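Local coordinates for protein indole-3-pyruvate decarboxylase (PDB 2NXW) that decarboxylates phenylpyruvate and indole-3-pyruvate, the latter to indole-3-acetaldehyde in auxin biosynthesis, using thiamine diphosphate and a magnesium ion, at residues Asp385-Gly390 with Asp409-Gly414; Glu232-Gly237 with Arg260-Asp265; Ala207-Ala212 with Leu345-Pro350; Pro199-Asp204 with Phe321-Thr326; Ala74-Ala79 with Ala104-Glu109. One frame throughout, in Å; residues are numbered along the deposited sequence.

Interaction 1. Residues Asp385-Gly390 with Asp409-Gly414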
# COMPACT_ATOMS: atom_id res chain seq x y z
N ASP A 385 -30.14 42.66 4.54
CA ASP A 385 -31.04 43.82 4.53
C ASP A 385 -31.91 43.78 3.27
O ASP A 385 -33.10 44.09 3.33
CB ASP A 385 -30.26 45.14 4.57
CG ASP A 385 -29.72 45.47 5.96
OD1 ASP A 385 -30.18 44.85 6.94
OD2 ASP A 385 -28.85 46.36 6.04
N ARG A 386 -31.33 43.40 2.14
CA ARG A 386 -32.13 43.35 0.92
C ARG A 386 -33.26 42.34 1.06
O ARG A 386 -34.39 42.60 0.66
CB ARG A 386 -31.27 43.00 -0.29
CG ARG A 386 -30.54 44.18 -0.90
CD ARG A 386 -30.00 43.83 -2.29
NE ARG A 386 -31.07 43.37 -3.19
CZ ARG A 386 -31.81 44.17 -3.95
NH1 ARG A 386 -31.62 45.48 -3.94
NH2 ARG A 386 -32.77 43.65 -4.72
N VAL A 387 -32.94 41.18 1.62
CA VAL A 387 -33.94 40.14 1.81
C VAL A 387 -35.04 40.62 2.76
O VAL A 387 -36.22 40.44 2.48
CB VAL A 387 -33.29 38.85 2.36
CG1 VAL A 387 -34.37 37.85 2.74
CG2 VAL A 387 -32.38 38.25 1.29
N ARG A 388 -34.65 41.24 3.87
CA ARG A 388 -35.63 41.73 4.83
C ARG A 388 -36.52 42.82 4.25
O ARG A 388 -37.64 43.03 4.71
CB ARG A 388 -34.92 42.25 6.10
CG ARG A 388 -34.35 41.14 6.98
CD ARG A 388 -35.45 40.20 7.43
NE ARG A 388 -34.95 39.00 8.09
CZ ARG A 388 -34.36 38.99 9.28
NH1 ARG A 388 -34.19 40.12 9.95
NH2 ARG A 388 -33.94 37.84 9.80
N ALA A 389 -36.01 43.52 3.24
CA ALA A 389 -36.75 44.59 2.58
C ALA A 389 -37.68 44.03 1.50
O ALA A 389 -38.40 44.79 0.85
CB ALA A 389 -35.79 45.61 1.97
N GLY A 390 -37.66 42.72 1.29
CA GLY A 390 -38.56 42.14 0.30
C GLY A 390 -37.98 41.29 -0.82
O GLY A 390 -38.74 40.68 -1.58
N ASP A 409 -23.78 33.23 7.70
CA ASP A 409 -24.63 34.25 8.30
C ASP A 409 -25.47 35.03 7.29
O ASP A 409 -25.96 36.12 7.58
CB ASP A 409 -23.79 35.22 9.15
CG ASP A 409 -23.33 34.59 10.45
OD1 ASP A 409 -24.06 33.72 10.97
OD2 ASP A 409 -22.26 34.97 10.96
N MET A 410 -25.63 34.46 6.10
CA MET A 410 -26.45 35.08 5.06
C MET A 410 -27.75 34.32 4.88
O MET A 410 -27.76 33.09 4.90
CB MET A 410 -25.70 35.10 3.73
CG MET A 410 -24.64 36.16 3.64
SD MET A 410 -23.80 36.05 2.05
CE MET A 410 -22.57 37.32 2.26
N ILE A 411 -28.84 35.05 4.70
CA ILE A 411 -30.14 34.42 4.46
C ILE A 411 -30.10 33.93 3.01
O ILE A 411 -29.85 34.70 2.09
CB ILE A 411 -31.28 35.44 4.62
CG1 ILE A 411 -31.25 36.00 6.05
CG2 ILE A 411 -32.61 34.78 4.32
CD1 ILE A 411 -32.16 37.21 6.25
N ASP A 412 -30.36 32.64 2.80
CA ASP A 412 -30.31 32.08 1.46
C ASP A 412 -31.48 31.17 1.12
O ASP A 412 -32.34 30.91 1.95
CB ASP A 412 -29.01 31.29 1.28
CG ASP A 412 -28.92 30.11 2.23
OD1 ASP A 412 -29.87 29.29 2.28
OD2 ASP A 412 -27.89 30.00 2.93
N ALA A 413 -31.47 30.70 -0.13
CA ALA A 413 -32.46 29.77 -0.66
C ALA A 413 -31.62 28.54 -0.99
O ALA A 413 -31.76 27.92 -2.05
CB ALA A 413 -33.11 30.33 -1.93
N GLY A 414 -30.73 28.21 -0.05
CA GLY A 414 -29.82 27.09 -0.22
C GLY A 414 -28.39 27.62 -0.24
O GLY A 414 -28.15 28.75 -0.67
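The C-terminal end of helix 376-388 meets the loop that leads into edge strand 415-416 through V387 and R388, which both rest on I411. Two branches of I411 do the touching. CG2 of I411 lies 3.9 Å from CG1 of V387, an apolar contact. CG1 of V387 stands anti to the backbone N (chi1 172°), and this turns it out to the loop. CD1 of I411 reaches further, to R388, where it sits 3.8 Å from NE and 4.0 Å from NH2. The bend of R388 at chi2 (-59°) brings its guanidinium to this methyl, which it meets obliquely; the two side chains run at about a right angle.

These elements belong to the C-terminal thiamine diphosphate-binding part, an alpha/beta unit with a six-stranded parallel sheet. Helix 376-388 precedes strand 395-398 of that sheet and ends in a Schellman motif. G390 has positive phi, and its N bonds to O of V387 at 2.9 Å.

The loop is shaped by an Asx turn: N of G414 donates to OD1 of D412 at 2.7 Å, from above the carboxylate plane. The other oxygen of D412, OD2, forms a salt bridge with R260. Beside the apolar patch, N384 holds the loop to the helix, with OD1 accepting from N of I411 and ND2 donating to O of D409. P393 packs on V387, and Y363 on I411.

Interaction 2. Residues Glu232-Gly237 with Arg260-Asp265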
# COMPACT_ATOMS: atom_id res chain seq x y z
N GLU A 232 -27.39 12.67 3.14
CA GLU A 232 -28.16 11.68 2.40
C GLU A 232 -29.66 11.96 2.37
O GLU A 232 -30.36 11.56 1.44
CB GLU A 232 -27.92 10.27 2.94
CG GLU A 232 -26.51 9.74 2.68
CD GLU A 232 -26.39 8.26 3.01
OE1 GLU A 232 -27.10 7.82 3.93
OE2 GLU A 232 -25.59 7.56 2.36
N VAL A 233 -30.17 12.66 3.38
CA VAL A 233 -31.59 12.98 3.42
C VAL A 233 -31.90 13.90 2.24
O VAL A 233 -32.92 13.75 1.57
CB VAL A 233 -31.98 13.68 4.74
CG1 VAL A 233 -33.44 14.16 4.68
CG2 VAL A 233 -31.81 12.69 5.91
N ARG A 234 -31.01 14.85 1.98
CA ARG A 234 -31.22 15.75 0.85
C ARG A 234 -30.97 15.02 -0.47
O ARG A 234 -31.78 15.10 -1.40
CB ARG A 234 -30.28 16.95 0.92
CG ARG A 234 -30.56 17.97 -0.18
CD ARG A 234 -29.41 18.92 -0.39
NE ARG A 234 -29.00 19.59 0.84
CZ ARG A 234 -29.77 20.43 1.53
NH1 ARG A 234 -31.00 20.70 1.11
NH2 ARG A 234 -29.30 20.99 2.63
N ARG A 235 -29.86 14.29 -0.57
CA ARG A 235 -29.53 13.61 -1.82
C ARG A 235 -30.61 12.64 -2.29
O ARG A 235 -30.91 12.58 -3.48
CB ARG A 235 -28.20 12.86 -1.68
CG ARG A 235 -26.99 13.75 -1.39
CD ARG A 235 -26.66 14.71 -2.53
NE ARG A 235 -25.40 15.40 -2.25
CZ ARG A 235 -25.28 16.70 -1.96
NH1 ARG A 235 -26.35 17.48 -1.90
NH2 ARG A 235 -24.08 17.20 -1.68
N TYR A 236 -31.21 11.91 -1.35
CA TYR A 236 -32.22 10.93 -1.69
C TYR A 236 -33.67 11.44 -1.69
O TYR A 236 -34.62 10.65 -1.83
CB TYR A 236 -32.07 9.71 -0.78
CG TYR A 236 -30.72 9.02 -0.92
CD1 TYR A 236 -30.14 8.85 -2.18
CD2 TYR A 236 -30.03 8.56 0.20
CE1 TYR A 236 -28.90 8.24 -2.33
CE2 TYR A 236 -28.76 7.93 0.06
CZ TYR A 236 -28.21 7.79 -1.21
OH TYR A 236 -26.99 7.19 -1.37
N GLY A 237 -33.84 12.75 -1.54
CA GLY A 237 -35.17 13.32 -1.56
C GLY A 237 -36.09 12.82 -0.45
O GLY A 237 -37.27 12.58 -0.67
N ARG A 260 -28.14 21.58 6.06
CA ARG A 260 -28.63 22.93 6.35
C ARG A 260 -29.84 23.31 5.49
O ARG A 260 -29.81 23.21 4.27
CB ARG A 260 -27.50 23.94 6.14
CG ARG A 260 -27.76 25.37 6.60
CD ARG A 260 -26.42 26.11 6.71
NE ARG A 260 -26.54 27.55 6.92
CZ ARG A 260 -26.91 28.42 5.98
NH1 ARG A 260 -27.22 27.99 4.77
NH2 ARG A 260 -26.95 29.72 6.25
N GLY A 261 -30.92 23.73 6.15
CA GLY A 261 -32.12 24.11 5.41
C GLY A 261 -33.21 23.05 5.43
O GLY A 261 -34.38 23.35 5.22
N LEU A 262 -32.82 21.80 5.66
CA LEU A 262 -33.80 20.71 5.69
C LEU A 262 -34.75 20.87 6.88
O LEU A 262 -34.34 21.33 7.95
CB LEU A 262 -33.07 19.36 5.79
CG LEU A 262 -32.30 18.89 4.55
CD1 LEU A 262 -31.51 17.62 4.90
CD2 LEU A 262 -33.26 18.65 3.40
N LEU A 263 -36.01 20.49 6.69
CA LEU A 263 -37.03 20.57 7.73
C LEU A 263 -37.32 21.98 8.25
O LEU A 263 -37.92 22.14 9.32
CB LEU A 263 -36.68 19.66 8.92
CG LEU A 263 -37.13 18.19 8.80
CD1 LEU A 263 -36.44 17.51 7.62
CD2 LEU A 263 -36.82 17.47 10.10
N ALA A 264 -36.93 22.99 7.49
CA ALA A 264 -37.16 24.37 7.91
C ALA A 264 -38.63 24.68 8.15
O ALA A 264 -38.97 25.43 9.07
CB ALA A 264 -36.59 25.34 6.88
N ASP A 265 -39.50 24.10 7.33
CA ASP A 265 -40.94 24.34 7.45
C ASP A 265 -41.68 23.25 8.22
O ASP A 265 -42.90 23.27 8.30
CB ASP A 265 -41.57 24.49 6.06
CG ASP A 265 -40.95 25.61 5.25
OD1 ASP A 265 -40.60 26.66 5.84
OD2 ASP A 265 -40.81 25.44 4.02
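R234 extends from the end of helix 231-235 to the loop 260-265. Its CB leaves the helix with CG anti to the backbone N (chi1 -175°). The chain stays extended through chi2 and then bends at chi3 (-54°), which lays the guanidinium against L262. CG of L262 sits over one face of that flat group, 4.1 Å from both NH1 and NH2. CD2 of L262 is nearer still to NH1, at 3.8 Å. At the edge of the guanidinium is the backbone of R260. NH2 of R234 donates to O of R260 at 2.8 Å with an N-H...O angle of 143°. The acceptor is near the guanidinium plane, but the donor stands above the carbonyl plane. NH2 also bonds to O of M258, so two loop carbonyls grip the same nitrogen.

The other branch of L262 turns to V233. CD1 of L262 lies 4.0 Å from CG1 of V233, and V242 of helix 239-249 also packs on V233.

Residues 261-264 form a type II beta turn, with L263 at its third position at positive phi. On the other side, G237 is the C-prime residue of the Schellman motif that ends the short helix. R234, bonded to two loop carbonyls and resting on L262, ties together two connections of the central domain's alpha/beta fold, those following strands 225-229 and 253-255.

Interaction 3. Residues Ala207-Ala212 with Leu345-Pro350. Unlike the reference sequence in segment 345-350: R347 (reference Gly).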
# COMPACT_ATOMS: atom_id res chain seq x y z
N ALA A 207 -32.68 -7.55 8.76
CA ALA A 207 -31.77 -6.63 9.43
C ALA A 207 -32.42 -5.27 9.59
O ALA A 207 -32.19 -4.57 10.57
CB ALA A 207 -30.47 -6.50 8.63
N LEU A 208 -33.24 -4.89 8.60
CA LEU A 208 -33.95 -3.62 8.64
C LEU A 208 -34.88 -3.57 9.85
O LEU A 208 -34.89 -2.59 10.60
CB LEU A 208 -34.75 -3.43 7.36
CG LEU A 208 -35.65 -2.19 7.28
CD1 LEU A 208 -34.81 -0.94 7.49
CD2 LEU A 208 -36.35 -2.15 5.93
N ALA A 209 -35.66 -4.63 10.04
CA ALA A 209 -36.59 -4.70 11.16
C ALA A 209 -35.87 -4.68 12.50
O ALA A 209 -36.26 -3.94 13.41
CB ALA A 209 -37.45 -5.96 11.03
N ALA A 210 -34.83 -5.50 12.63
CA ALA A 210 -34.07 -5.57 13.86
C ALA A 210 -33.40 -4.23 14.15
O ALA A 210 -33.41 -3.75 15.28
CB ALA A 210 -33.01 -6.66 13.75
N CYS A 211 -32.83 -3.62 13.11
CA CYS A 211 -32.17 -2.34 13.25
C CYS A 211 -33.15 -1.26 13.73
O CYS A 211 -32.86 -0.52 14.67
CB CYS A 211 -31.56 -1.93 11.91
SG CYS A 211 -30.69 -0.36 11.94
N ALA A 212 -34.30 -1.17 13.07
CA ALA A 212 -35.30 -0.18 13.46
C ALA A 212 -35.68 -0.33 14.93
O ALA A 212 -35.80 0.67 15.65
CB ALA A 212 -36.54 -0.32 12.58
N LEU A 345 -40.95 4.75 10.90
CA LEU A 345 -42.29 5.36 10.90
C LEU A 345 -43.37 4.34 11.22
O LEU A 345 -44.32 4.64 11.94
CB LEU A 345 -42.57 6.02 9.54
CG LEU A 345 -41.79 7.31 9.28
CD1 LEU A 345 -42.01 7.77 7.85
CD2 LEU A 345 -42.25 8.39 10.26
N GLU A 346 -43.19 3.13 10.71
CA GLU A 346 -44.15 2.05 10.96
C GLU A 346 -44.23 1.69 12.44
O GLU A 346 -45.23 1.12 12.89
CB GLU A 346 -43.74 0.82 10.16
CG GLU A 346 -44.06 0.89 8.68
CD GLU A 346 -43.27 -0.11 7.87
OE1 GLU A 346 -43.04 -1.24 8.37
OE2 GLU A 346 -42.88 0.22 6.73
N ARG A 347 -43.19 2.03 13.19
CA ARG A 347 -43.12 1.71 14.62
C ARG A 347 -43.39 2.87 15.57
O ARG A 347 -43.26 2.73 16.79
CB ARG A 347 -41.75 1.10 14.92
CG ARG A 347 -41.50 -0.20 14.17
CD ARG A 347 -40.03 -0.59 14.18
NE ARG A 347 -39.83 -1.95 13.69
CZ ARG A 347 -40.08 -2.34 12.44
NH1 ARG A 347 -40.53 -1.47 11.54
NH2 ARG A 347 -39.91 -3.61 12.10
N LEU A 348 -43.76 4.01 15.01
CA LEU A 348 -44.05 5.20 15.80
C LEU A 348 -45.45 5.71 15.53
O LEU A 348 -45.86 5.83 14.38
CB LEU A 348 -43.05 6.32 15.47
CG LEU A 348 -41.58 6.08 15.83
CD1 LEU A 348 -40.70 7.09 15.09
CD2 LEU A 348 -41.40 6.21 17.33
N PRO A 349 -46.21 6.02 16.59
CA PRO A 349 -47.56 6.52 16.32
C PRO A 349 -47.51 7.98 15.86
O PRO A 349 -46.53 8.69 16.08
CB PRO A 349 -48.26 6.36 17.67
CG PRO A 349 -47.16 6.62 18.63
CD PRO A 349 -45.98 5.86 18.03
N PRO A 350 -48.57 8.44 15.18
CA PRO A 350 -48.64 9.82 14.70
C PRO A 350 -48.56 10.75 15.92
O PRO A 350 -48.86 10.35 17.04
CB PRO A 350 -50.02 9.89 14.04
CG PRO A 350 -50.27 8.48 13.61
CD PRO A 350 -49.77 7.68 14.78
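R347 points its long side chain straight at two alanines of helix 205-221. It starts just past the end of helix 337-346 with CG anti to its own carbonyl carbon (chi1 -62°). From CG to NE the chain is extended, with chi2 165° and chi3 169°, which carries the guanidinium across to the other helix. A212 and A209 stand one helical turn apart and meet different parts of it.

A212 lies over one face. Its CB is 3.7 Å above the guanidinium plane and shifted toward the rim, where it is 3.8 Å from NE and equally far from CD. A209 meets the far tip. CB of A209 is 3.6 Å from NH2, approaching obliquely, and CA of A209 is just as close. One methyl is therefore over the face and CD, the other oblique to NH2.

NE and NH1 of R347 have partners close to the two segments. NE forms a salt bridge with D213, the neighbour of A212, and NH1 donates to O of A343. A partner on each helix would limit the rotation of the guanidinium, while both alanines lie on the same side of its plane. The deposited arginine differs from the reference sequence, which has glycine here. R347 also touches a crystal neighbour, which may influence its conformation.

Helices 205-221 and 337-346 pack together, with A212 also on A343 and L344 and C211 on L340. Helix 239-249 packs on L345 and L348, while Y332 of strand 330-333 lies against A207, A210 and C211.

Interaction 4. Residues Pro199-Asp204 with Phe321-Thr326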
# COMPACT_ATOMS: atom_id res chain seq x y z
N PRO A 199 -30.02 -1.84 -11.79
CA PRO A 199 -30.17 -3.17 -11.20
C PRO A 199 -30.36 -2.96 -9.69
O PRO A 199 -29.80 -2.03 -9.11
CB PRO A 199 -28.84 -3.86 -11.55
CG PRO A 199 -27.88 -2.72 -11.65
CD PRO A 199 -28.68 -1.68 -12.39
N ALA A 200 -31.15 -3.82 -9.05
CA ALA A 200 -31.41 -3.67 -7.62
C ALA A 200 -30.23 -4.00 -6.71
O ALA A 200 -29.52 -4.98 -6.91
CB ALA A 200 -32.61 -4.53 -7.23
N TRP A 201 -30.01 -3.15 -5.71
CA TRP A 201 -28.95 -3.37 -4.73
C TRP A 201 -29.55 -4.17 -3.58
O TRP A 201 -30.75 -4.08 -3.33
CB TRP A 201 -28.39 -2.03 -4.22
CG TRP A 201 -27.32 -1.46 -5.09
CD1 TRP A 201 -27.39 -1.21 -6.43
CD2 TRP A 201 -26.00 -1.06 -4.68
NE1 TRP A 201 -26.20 -0.68 -6.88
CE2 TRP A 201 -25.33 -0.58 -5.83
CE3 TRP A 201 -25.32 -1.06 -3.45
CZ2 TRP A 201 -24.01 -0.11 -5.79
CZ3 TRP A 201 -24.01 -0.59 -3.41
CH2 TRP A 201 -23.37 -0.12 -4.57
N PRO A 202 -28.72 -4.96 -2.88
CA PRO A 202 -29.18 -5.78 -1.75
C PRO A 202 -29.89 -5.02 -0.63
O PRO A 202 -29.46 -3.94 -0.23
CB PRO A 202 -27.89 -6.43 -1.25
CG PRO A 202 -27.02 -6.47 -2.47
CD PRO A 202 -27.28 -5.12 -3.09
N VAL A 203 -30.98 -5.60 -0.13
CA VAL A 203 -31.73 -5.01 0.97
C VAL A 203 -32.11 -6.14 1.91
O VAL A 203 -32.83 -7.06 1.52
CB VAL A 203 -33.02 -4.31 0.50
CG1 VAL A 203 -33.80 -3.79 1.71
CG2 VAL A 203 -32.69 -3.17 -0.45
N ASP A 204 -31.60 -6.09 3.13
CA ASP A 204 -31.88 -7.12 4.13
C ASP A 204 -33.08 -6.71 4.98
O ASP A 204 -32.94 -5.95 5.94
CB ASP A 204 -30.66 -7.32 5.02
CG ASP A 204 -30.79 -8.52 5.91
OD1 ASP A 204 -31.94 -8.89 6.24
OD2 ASP A 204 -29.75 -9.10 6.29
N PHE A 321 -25.61 5.47 7.10
CA PHE A 321 -24.90 6.07 5.96
C PHE A 321 -24.40 4.99 5.02
O PHE A 321 -24.13 3.87 5.46
CB PHE A 321 -23.71 6.85 6.52
CG PHE A 321 -22.95 7.65 5.51
CD1 PHE A 321 -23.51 8.78 4.93
CD2 PHE A 321 -21.65 7.29 5.18
CE1 PHE A 321 -22.78 9.56 4.04
CE2 PHE A 321 -20.90 8.06 4.29
CZ PHE A 321 -21.46 9.20 3.71
N ASP A 322 -24.25 5.32 3.74
CA ASP A 322 -23.74 4.37 2.75
C ASP A 322 -24.45 3.02 2.75
O ASP A 322 -23.81 1.97 2.61
CB ASP A 322 -22.23 4.15 2.93
CG ASP A 322 -21.38 5.20 2.21
OD1 ASP A 322 -21.93 5.96 1.39
OD2 ASP A 322 -20.16 5.24 2.47
N ARG A 323 -25.77 3.05 2.91
CA ARG A 323 -26.61 1.85 2.93
C ARG A 323 -26.30 0.87 4.05
O ARG A 323 -26.46 -0.34 3.89
CB ARG A 323 -26.55 1.13 1.57
CG ARG A 323 -27.10 1.97 0.41
CD ARG A 323 -27.06 1.21 -0.92
NE ARG A 323 -27.99 0.09 -0.96
CZ ARG A 323 -29.29 0.18 -1.24
NH1 ARG A 323 -29.85 1.35 -1.50
NH2 ARG A 323 -30.04 -0.92 -1.24
N ALA A 324 -25.87 1.40 5.19
CA ALA A 324 -25.58 0.58 6.37
C ALA A 324 -25.95 1.38 7.60
O ALA A 324 -26.18 2.59 7.52
CB ALA A 324 -24.10 0.19 6.41
N VAL A 325 -26.03 0.71 8.74
CA VAL A 325 -26.33 1.39 9.99
C VAL A 325 -25.45 0.80 11.08
O VAL A 325 -25.47 -0.41 11.31
CB VAL A 325 -27.81 1.22 10.40
CG1 VAL A 325 -28.07 1.97 11.70
CG2 VAL A 325 -28.73 1.75 9.30
N THR A 326 -24.68 1.66 11.74
CA THR A 326 -23.79 1.23 12.81
C THR A 326 -24.21 1.78 14.16
O THR A 326 -24.50 2.97 14.30
CB THR A 326 -22.34 1.70 12.53
OG1 THR A 326 -21.88 1.10 11.31
CG2 THR A 326 -21.41 1.30 13.67
O HOH W 1 -27.28 -2.24 -0.37
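W201 overlaps the outer half of R323, its CB lying over one face of the guanidinium. That CB is 3.6 Å from NH2 and 3.8 Å from CZ. The indole does not stack on the charge: its plane and the guanidinium plane are 68° apart. Its CE3 atom meets CD of R323 obliquely at 3.8 Å. A bend at chi3 of the arginine turns the edge of the guanidinium to the backbone after W201.

At that edge, NH2 of R323 donates to O of P202 at 3.2 Å. The bond is fairly straight, 158° at the hydrogen. The acceptor lies in the guanidinium plane, while the donor is 49° out of the carbonyl plane. CG2 of V203 also lies near the guanidinium plane, 3.6 Å from NH2. One water may make a second link. It donates to O of P202 at 2.8 Å, but its bond from NE of R323, at 2.5 Å, is doubtfully short. The P202 carbonyl thus has one direct bond and possibly a water-mediated link to the same side chain.

R323 sits in a type I' beta turn, F321 to A324, with D322 and R323 at positive phi. This tight turn forms the hairpin between antiparallel strands 317-321 and 324-327 of the central domain. The facing segment 199-204 is the last part of the connection from strand 179-184 to helix 205-221, where D204 is the N-cap. Helix 161-175 lies beside the contact, its Q175 touching both W201 and R323.

Interaction 5. Residues Ala74-Ala79 with Ala104-Glu109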
# COMPACT_ATOMS: atom_id res chain seq x y z
N ALA A 74 -19.02 22.46 -12.03
CA ALA A 74 -20.33 22.82 -12.56
C ALA A 74 -21.24 21.60 -12.57
O ALA A 74 -22.40 21.70 -12.17
CB ALA A 74 -20.19 23.37 -13.98
N ALA A 75 -20.72 20.45 -12.98
CA ALA A 75 -21.53 19.23 -13.00
C ALA A 75 -21.94 18.85 -11.58
O ALA A 75 -23.07 18.43 -11.32
CB ALA A 75 -20.75 18.09 -13.65
N ASP A 76 -21.00 18.99 -10.64
CA ASP A 76 -21.27 18.70 -9.24
C ASP A 76 -22.39 19.63 -8.76
O ASP A 76 -23.37 19.20 -8.15
CB ASP A 76 -19.98 18.93 -8.44
CG ASP A 76 -20.12 18.61 -6.97
OD1 ASP A 76 -21.22 18.22 -6.51
OD2 ASP A 76 -19.10 18.74 -6.26
N ALA A 77 -22.24 20.93 -9.03
CA ALA A 77 -23.25 21.90 -8.62
C ALA A 77 -24.63 21.61 -9.21
O ALA A 77 -25.63 21.79 -8.53
CB ALA A 77 -22.80 23.30 -9.01
N ALA A 78 -24.67 21.20 -10.47
CA ALA A 78 -25.95 20.87 -11.12
C ALA A 78 -26.60 19.69 -10.42
O ALA A 78 -27.82 19.66 -10.21
CB ALA A 78 -25.72 20.57 -12.59
N ALA A 79 -25.78 18.71 -10.04
CA ALA A 79 -26.29 17.53 -9.35
C ALA A 79 -26.86 17.95 -8.00
O ALA A 79 -27.96 17.54 -7.62
CB ALA A 79 -25.16 16.51 -9.14
N ALA A 104 -12.95 14.25 -7.02
CA ALA A 104 -12.68 13.81 -5.64
C ALA A 104 -13.55 14.63 -4.68
O ALA A 104 -14.08 14.09 -3.70
CB ALA A 104 -11.19 14.00 -5.30
N GLY A 105 -13.73 15.92 -4.97
CA GLY A 105 -14.56 16.76 -4.14
C GLY A 105 -16.01 16.30 -4.15
O GLY A 105 -16.68 16.30 -3.12
N ALA A 106 -16.49 15.90 -5.33
CA ALA A 106 -17.86 15.41 -5.48
C ALA A 106 -18.01 14.11 -4.69
O ALA A 106 -19.01 13.88 -4.01
CB ALA A 106 -18.18 15.18 -6.94
N TYR A 107 -16.99 13.25 -4.77
CA TYR A 107 -17.02 12.00 -4.03
C TYR A 107 -17.09 12.31 -2.52
O TYR A 107 -17.92 11.78 -1.79
CB TYR A 107 -15.78 11.16 -4.32
CG TYR A 107 -15.80 9.78 -3.69
CD1 TYR A 107 -16.02 8.64 -4.47
CD2 TYR A 107 -15.62 9.61 -2.32
CE1 TYR A 107 -16.04 7.37 -3.89
CE2 TYR A 107 -15.64 8.34 -1.74
CZ TYR A 107 -15.86 7.23 -2.53
OH TYR A 107 -15.88 5.97 -1.94
N ALA A 108 -16.22 13.21 -2.08
CA ALA A 108 -16.15 13.58 -0.68
C ALA A 108 -17.47 14.12 -0.13
O ALA A 108 -17.79 13.91 1.04
CB ALA A 108 -15.04 14.62 -0.48
N GLU A 109 -18.23 14.82 -0.97
CA GLU A 109 -19.47 15.41 -0.52
C GLU A 109 -20.73 14.75 -1.05
O GLU A 109 -21.80 15.36 -1.12
CB GLU A 109 -19.43 16.93 -0.77
CG GLU A 109 -18.26 17.54 0.04
CD GLU A 109 -18.08 19.04 -0.06
OE1 GLU A 109 -18.55 19.66 -1.04
OE2 GLU A 109 -17.43 19.61 0.85
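Van der Waals contact joins D76 and A106, where helices 68-82 and 100-108 come together. OD2 of D76 lies 3.6 Å from CA of A106 and 3.7 Å from its CB. The carboxylate carbon CG is 3.9 Å from the same methyl. The D76 side chain has CG anti to the backbone N (chi1 -178°), which projects the carboxylate across to the second helix. The backbones are close here, with CA atoms of D76 and A106 6.0 Å apart. The small side chain of A106 is consistent with this.

Both helices belong to the N-terminal thiamine diphosphate-binding part and pack on its parallel sheet. V113 of strand 113-119 touches D76 and A106.

Polar and charged interactions hold the buried carboxylates. OD1 of D76 accepts from OG of S111 and forms a salt bridge with NE of R80, one turn further along its helix. R80 also bridges through NH2 to OE1 of E109. OD2 of D76 and OE1 of E109 are 5.3 Å apart; R80 bonds to both acids and would probably offset their charge.

Subunit packing involves the second helix: A104 touches L130 of the second subunit, and Y107 and A108 touch L129 of that subunit.

The five contacts span all three parts of the chain: interaction 5 is N-terminal, interaction 1 C-terminal, and interactions 2, 3 and 4 involve the central part. Interaction 2 touches three others. R260 NH1 meets D412 OD2 of interaction 1 at 2.8 Å, E232 OE2 meets D322 N of interaction 4 at 2.9 Å, and R235 NH2 meets E109 O of interaction 5 at 3.0 Å. Interactions 3 and 4 pack together, C211 SG being 3.5 Å from V325 CG1; their segments alternate along the chain. Interactions 1 and 4 lie on opposite sides of the chain's centre. G105 of interaction 5 lies about 10 Å from a bound thiamine diphosphate.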